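Local structure of alginate biosynthesis protein AlgX (Pseudomonas aeruginosa, 4KNC) at residues E62-L67 with I118-Q123; G125-D130 with K168-F173. The protein takes part in O-acetylating the exopolysaccharide alginate and protects the polymer from degradation as it crosses the periplasm. All blocks are in the same frame, centred on the assembly; numbering follows the deposited sequence.

Interaction 1: residues E62-L67 with I118-Q123; sequences EGWREL and IARFRQ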
loop_
_atom_site.group_PDB
_atom_site.type_symbol
_atom_site.label_atom_id
_atom_site.label_comp_id
_atom_site.label_asym_id
_atom_site.label_seq_id
_atom_site.Cartn_x
_atom_site.Cartn_y
_atom_site.Cartn_z
ATOM N N GLU A 62 12.173 -10.641 -10.084
ATOM C CA GLU A 62 11.067 -10.036 -10.816
ATOM C C GLU A 62 10.435 -8.869 -10.036
ATOM O O GLU A 62 10.108 -7.828 -10.609
ATOM C CB GLU A 62 10.017 -11.098 -11.163
ATOM C CG GLU A 62 8.704 -10.549 -11.730
ATOM C CD GLU A 62 8.858 -9.884 -13.098
ATOM O OE1 GLU A 62 9.935 -10.003 -13.727
ATOM O OE2 GLU A 62 7.888 -9.233 -13.547
ATOM N N GLY A 63 10.271 -9.048 -8.729
ATOM C CA GLY A 63 9.753 -7.990 -7.881
ATOM C C GLY A 63 10.625 -6.753 -7.922
ATOM O O GLY A 63 10.121 -5.632 -8.048
ATOM N N TRP A 64 11.937 -6.951 -7.819
ATOM C CA TRP A 64 12.865 -5.820 -7.874
ATOM C C TRP A 64 12.836 -5.107 -9.225
ATOM O O TRP A 64 12.896 -3.870 -9.283
ATOM C CB TRP A 64 14.285 -6.232 -7.463
ATOM C CG TRP A 64 14.344 -6.621 -6.007
ATOM C CD1 TRP A 64 14.599 -7.858 -5.500
ATOM C CD2 TRP A 64 14.089 -5.767 -4.878
ATOM N NE1 TRP A 64 14.535 -7.830 -4.120
ATOM C CE2 TRP A 64 14.229 -6.555 -3.716
ATOM C CE3 TRP A 64 13.768 -4.414 -4.737
ATOM C CZ2 TRP A 64 14.056 -6.035 -2.431
ATOM C CZ3 TRP A 64 13.611 -3.897 -3.469
ATOM C CH2 TRP A 64 13.743 -4.710 -2.328
ATOM N N ARG A 65 12.699 -5.879 -10.303
ATOM C CA ARG A 65 12.533 -5.276 -11.627
ATOM C C ARG A 65 11.243 -4.462 -11.745
ATOM O O ARG A 65 11.237 -3.370 -12.317
ATOM C CB ARG A 65 12.580 -6.336 -12.737
ATOM C CG ARG A 65 13.970 -6.884 -13.002
ATOM C CD ARG A 65 14.015 -7.652 -14.307
ATOM N NE ARG A 65 13.011 -8.708 -14.359
ATOM C CZ ARG A 65 13.227 -9.958 -13.965
ATOM N NH1 ARG A 65 14.415 -10.313 -13.487
ATOM N NH2 ARG A 65 12.257 -10.856 -14.054
ATOM N N GLU A 66 10.152 -4.993 -11.205
ATOM C CA GLU A 66 8.874 -4.293 -11.271
ATOM C C GLU A 66 8.927 -3.002 -10.445
ATOM O O GLU A 66 8.377 -1.968 -10.845
ATOM C CB GLU A 66 7.735 -5.198 -10.799
ATOM C CG GLU A 66 7.359 -6.313 -11.798
ATOM C CD GLU A 66 6.365 -7.314 -11.220
ATOM O OE1 GLU A 66 6.621 -7.820 -10.110
ATOM O OE2 GLU A 66 5.324 -7.586 -11.858
ATOM N N LEU A 67 9.600 -3.064 -9.300
ATOM C CA LEU A 67 9.726 -1.889 -8.447
ATOM C C LEU A 67 10.525 -0.810 -9.166
ATOM O O LEU A 67 10.108 0.350 -9.200
ATOM C CB LEU A 67 10.342 -2.247 -7.094
ATOM C CG LEU A 67 9.351 -2.881 -6.092
ATOM C CD1 LEU A 67 10.057 -3.586 -4.952
ATOM C CD2 LEU A 67 8.404 -1.830 -5.548
ATOM N N ILE A 118 16.481 -2.874 2.348
ATOM C CA ILE A 118 16.578 -1.417 2.247
ATOM C C ILE A 118 17.553 -0.985 1.135
ATOM O O ILE A 118 17.248 -0.103 0.309
ATOM C CB ILE A 118 17.067 -0.823 3.589
ATOM C CG1 ILE A 118 16.027 -1.064 4.690
ATOM C CG2 ILE A 118 17.365 0.649 3.451
ATOM C CD1 ILE A 118 14.631 -0.560 4.342
ATOM N N ALA A 119 18.713 -1.629 1.110
ATOM C CA ALA A 119 19.710 -1.355 0.068
ATOM C C ALA A 119 19.157 -1.668 -1.316
ATOM O O ALA A 119 19.409 -0.926 -2.267
ATOM C CB ALA A 119 20.981 -2.140 0.317
ATOM N N ARG A 120 18.395 -2.755 -1.434
ATOM C CA ARG A 120 17.806 -3.080 -2.738
ATOM C C ARG A 120 16.760 -2.051 -3.187
ATOM O O ARG A 120 16.696 -1.689 -4.372
ATOM C CB ARG A 120 17.242 -4.506 -2.749
ATOM C CG ARG A 120 18.331 -5.549 -2.616
ATOM C CD ARG A 120 17.831 -6.971 -2.828
ATOM N NE ARG A 120 18.949 -7.912 -2.773
ATOM C CZ ARG A 120 18.857 -9.221 -2.994
ATOM N NH1 ARG A 120 17.687 -9.774 -3.286
ATOM N NH2 ARG A 120 19.942 -9.983 -2.914
ATOM N N PHE A 121 15.946 -1.574 -2.244
ATOM C CA PHE A 121 15.074 -0.441 -2.541
ATOM C C PHE A 121 15.887 0.716 -3.120
ATOM O O PHE A 121 15.519 1.280 -4.161
ATOM C CB PHE A 121 14.302 0.039 -1.296
ATOM C CG PHE A 121 13.065 -0.773 -0.981
ATOM C CD1 PHE A 121 12.023 -0.859 -1.888
ATOM C CD2 PHE A 121 12.944 -1.432 0.237
ATOM C CE1 PHE A 121 10.886 -1.610 -1.599
ATOM C CE2 PHE A 121 11.814 -2.169 0.542
ATOM C CZ PHE A 121 10.780 -2.265 -0.376
ATOM N N ARG A 122 16.987 1.079 -2.454
ATOM C CA ARG A 122 17.831 2.181 -2.973
ATOM C C ARG A 122 18.364 1.909 -4.371
ATOM O O ARG A 122 18.406 2.801 -5.227
ATOM C CB ARG A 122 19.017 2.446 -2.060
ATOM C CG ARG A 122 18.608 2.866 -0.704
ATOM C CD ARG A 122 19.413 4.037 -0.213
ATOM N NE ARG A 122 19.010 4.292 1.161
ATOM C CZ ARG A 122 19.506 3.632 2.195
ATOM N NH1 ARG A 122 20.444 2.716 1.997
ATOM N NH2 ARG A 122 19.082 3.900 3.420
ATOM N N GLN A 123 18.763 0.663 -4.603
ATOM C CA GLN A 123 19.313 0.276 -5.893
ATOM C C GLN A 123 18.241 0.394 -6.978
ATOM O O GLN A 123 18.548 0.602 -8.141
ATOM C CB GLN A 123 19.862 -1.149 -5.813
ATOM C CG GLN A 123 20.706 -1.553 -7.000
ATOM C CD GLN A 123 21.211 -2.984 -6.900
ATOM O OE1 GLN A 123 20.760 -3.765 -6.054
ATOM N NE2 GLN A 123 22.158 -3.332 -7.766
HETATM O O HOH W 1 14.996 -9.500 -1.724
#
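Trp64 of helix 61-76 reaches across to Arg120 and Phe121 of helix 107-123. Both helices belong to the SGNH hydrolase-like domain. The axes of the two short segments come within 10.2 Å and cross at -44°; side chains fill the gap between them. The tight part is built on the indole. Arg120 CB sits over one face of the six-membered ring in a CH-pi contact, 3.5 Å from its centroid. The same ring turns its edge to the face of Phe121 in a T-shaped pair, with centroids 5.1 Å apart and planes at 77°. Trp64 CZ3 also comes to 3.5 Å from the backbone N of Phe121. The indole is therefore held by one neighbour over a face and by the next at its rim. Deeper in, Leu67 CD1 touches Phe121 CE1 at 4.0 Å. Tyr85 and Val83 of strand 80-85 pack on Phe121 as well, and Tyr310 of helix 307-316 packs on Leu67.

The solvent side is looser. The Arg120 side chain is extended from CG to NE (chi2 -172°), which lays CD alongside Trp64 NE1 and CE2, on the same side of the indole as CB. The guanidinium lies beyond it, turned nearly perpendicular to the ring, with Trp64 NE1 near its edge. The two polar ends are joined by a water rather than directly. That water lies in the indole plane and accepts a bond from Trp64 NE1 at 3.0 Å. It accepts a second, weak one from Arg120 NH1 at 3.1 Å.

Interaction 2: residues G125-D130 with K168-F173; sequences GIWTPD and KQVPGF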
loop_
_atom_site.group_PDB
_atom_site.type_symbol
_atom_site.label_atom_id
_atom_site.label_comp_id
_atom_site.label_asym_id
_atom_site.label_seq_id
_atom_site.Cartn_x
_atom_site.Cartn_y
_atom_site.Cartn_z
ATOM N N GLY A 125 16.363 2.857 -7.217
ATOM C CA GLY A 125 16.174 4.293 -7.414
ATOM C C GLY A 125 15.110 4.870 -6.486
ATOM O O GLY A 125 14.493 5.901 -6.766
ATOM N N ILE A 126 14.903 4.200 -5.363
ATOM C CA ILE A 126 13.872 4.595 -4.414
ATOM C C ILE A 126 14.498 5.153 -3.139
ATOM O O ILE A 126 15.375 4.533 -2.546
ATOM C CB ILE A 126 12.962 3.391 -4.071
ATOM C CG1 ILE A 126 12.222 2.920 -5.332
ATOM C CG2 ILE A 126 11.998 3.752 -2.913
ATOM C CD1 ILE A 126 11.316 1.698 -5.119
ATOM N N TRP A 127 14.049 6.331 -2.725
ATOM C CA TRP A 127 14.517 6.929 -1.488
ATOM C C TRP A 127 13.930 6.144 -0.335
ATOM O O TRP A 127 12.710 6.004 -0.245
ATOM C CB TRP A 127 14.075 8.392 -1.409
ATOM C CG TRP A 127 14.760 9.268 -2.434
ATOM C CD1 TRP A 127 14.291 9.598 -3.677
ATOM C CD2 TRP A 127 16.043 9.902 -2.308
ATOM N NE1 TRP A 127 15.195 10.404 -4.324
ATOM C CE2 TRP A 127 16.282 10.600 -3.514
ATOM C CE3 TRP A 127 17.010 9.943 -1.302
ATOM C CZ2 TRP A 127 17.446 11.341 -3.735
ATOM C CZ3 TRP A 127 18.176 10.682 -1.526
ATOM C CH2 TRP A 127 18.377 11.370 -2.734
ATOM N N THR A 128 14.785 5.638 0.551
ATOM C CA THR A 128 14.308 4.710 1.567
ATOM C C THR A 128 14.857 4.970 2.962
ATOM O O THR A 128 15.996 4.623 3.248
ATOM C CB THR A 128 14.660 3.283 1.183
ATOM O OG1 THR A 128 14.383 3.099 -0.211
ATOM C CG2 THR A 128 13.842 2.310 2.025
ATOM N N PRO A 129 14.038 5.569 3.839
ATOM C CA PRO A 129 14.515 5.829 5.200
ATOM C C PRO A 129 14.978 4.551 5.889
ATOM O O PRO A 129 14.397 3.461 5.708
ATOM C CB PRO A 129 13.277 6.402 5.894
ATOM C CG PRO A 129 12.510 7.040 4.787
ATOM C CD PRO A 129 12.706 6.154 3.598
ATOM N N ASP A 130 16.043 4.690 6.665
ATOM C CA ASP A 130 16.618 3.569 7.400
ATOM C C ASP A 130 16.186 3.656 8.854
ATOM O O ASP A 130 16.612 4.560 9.574
ATOM C CB ASP A 130 18.144 3.653 7.298
ATOM C CG ASP A 130 18.849 2.527 8.024
ATOM O OD1 ASP A 130 18.185 1.732 8.713
ATOM O OD2 ASP A 130 20.087 2.447 7.902
ATOM N N LYS A 168 14.093 15.666 3.240
ATOM C CA LYS A 168 14.958 16.819 3.029
ATOM C C LYS A 168 16.060 16.591 1.986
ATOM O O LYS A 168 16.563 17.552 1.416
ATOM C CB LYS A 168 15.549 17.306 4.358
ATOM C CG LYS A 168 14.495 17.950 5.271
ATOM C CD LYS A 168 15.062 18.236 6.655
ATOM C CE LYS A 168 14.027 18.866 7.573
ATOM N NZ LYS A 168 14.510 18.881 8.995
ATOM N N GLN A 169 16.420 15.335 1.722
ATOM C CA GLN A 169 17.454 15.020 0.720
ATOM C C GLN A 169 16.897 14.940 -0.702
ATOM O O GLN A 169 17.653 14.923 -1.681
ATOM C CB GLN A 169 18.128 13.671 1.026
ATOM C CG GLN A 169 18.887 13.587 2.354
ATOM C CD GLN A 169 19.163 12.145 2.772
ATOM O OE1 GLN A 169 18.852 11.197 2.041
ATOM N NE2 GLN A 169 19.732 11.973 3.960
ATOM N N VAL A 170 15.579 14.859 -0.817
ATOM C CA VAL A 170 14.954 14.594 -2.110
ATOM C C VAL A 170 15.059 15.795 -3.049
ATOM O O VAL A 170 14.709 16.909 -2.671
ATOM C CB VAL A 170 13.479 14.147 -1.941
ATOM C CG1 VAL A 170 12.842 13.852 -3.277
ATOM C CG2 VAL A 170 13.408 12.918 -1.064
ATOM N N PRO A 171 15.557 15.572 -4.282
ATOM C CA PRO A 171 15.717 16.673 -5.244
ATOM C C PRO A 171 14.414 17.461 -5.426
ATOM O O PRO A 171 13.361 16.867 -5.639
ATOM C CB PRO A 171 16.104 15.950 -6.541
ATOM C CG PRO A 171 16.760 14.684 -6.088
ATOM C CD PRO A 171 16.012 14.282 -4.837
ATOM N N GLY A 172 14.488 18.784 -5.308
ATOM C CA GLY A 172 13.296 19.610 -5.359
ATOM C C GLY A 172 12.665 19.989 -4.024
ATOM O O GLY A 172 11.834 20.899 -3.981
ATOM N N PHE A 173 13.049 19.309 -2.939
ATOM C CA PHE A 173 12.450 19.556 -1.617
ATOM C C PHE A 173 12.533 21.019 -1.190
ATOM O O PHE A 173 11.662 21.513 -0.470
ATOM C CB PHE A 173 13.066 18.660 -0.523
ATOM C CG PHE A 173 12.396 18.805 0.834
ATOM C CD1 PHE A 173 11.312 18.001 1.180
ATOM C CD2 PHE A 173 12.852 19.741 1.761
ATOM C CE1 PHE A 173 10.693 18.134 2.414
ATOM C CE2 PHE A 173 12.233 19.890 2.995
ATOM C CZ PHE A 173 11.150 19.076 3.328
#
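One face of the Trp127 indole receives Val170 CG2, while Gln169 and Pro171 meet the ring obliquely. In the SGNH hydrolase-like domain this joins the loop after helix 107-123 to the turn that ends helix 153-169. The methyl stands over the five-membered ring in a CH-pi contact, 4.2 Å from the centroid and 10° off the normal. Val170 is rotated with CG1 anti to its backbone N (chi1 -179°), and this leaves CG2 as the branch that meets the indole. Gln169 comes to the benzo part, with OE1 3.7 Å from Trp127 CZ3. Its amide plane is inclined 58° to the ring, and the approach is a van der Waals contact.

The polar edge of the indole is satisfied from outside the two segments. Trp127 NE1 donates to Glu80 OE1, at the start of strand 80-85. The Trp127 backbone also bonds to Leu81 and Val83 of that strand, so the ring projects from a stretch tied to the parallel sheet. Val170 is buried against Glu80 and Ile293, whereas Gln169 and Pro171 lie at the surface.

A type II beta turn from Val170 to Phe173 follows the helix, with Gly172 at positive phi. It is closed by Phe173 N to Val170 O at 2.9 Å. Pro171 is the second residue of this turn, and its CD packs 3.5 Å from Trp127 CZ2.

In the fold
Both contacts are partly buried, lie in the SGNH hydrolase-like domain and centre on a tryptophan, but they join different elements. Interaction 1 is helix against helix, and its aromatic pair leads inward to strand 80-85. Interaction 2 is loop against turn, with aliphatic groups on the indole and a backbone bonded to that same strand. Each indole N-H is satisfied differently: by a water beside the exposed Arg120 in interaction 1, by a carboxylate in interaction 2. The two follow in series along the chain and meet where helix 107-123 ends. There Phe121 O probably accepts a hydrogen bond from Ile126 N, and Phe121 packs on Thr128. Both contacts lie away from the probable catalytic residues.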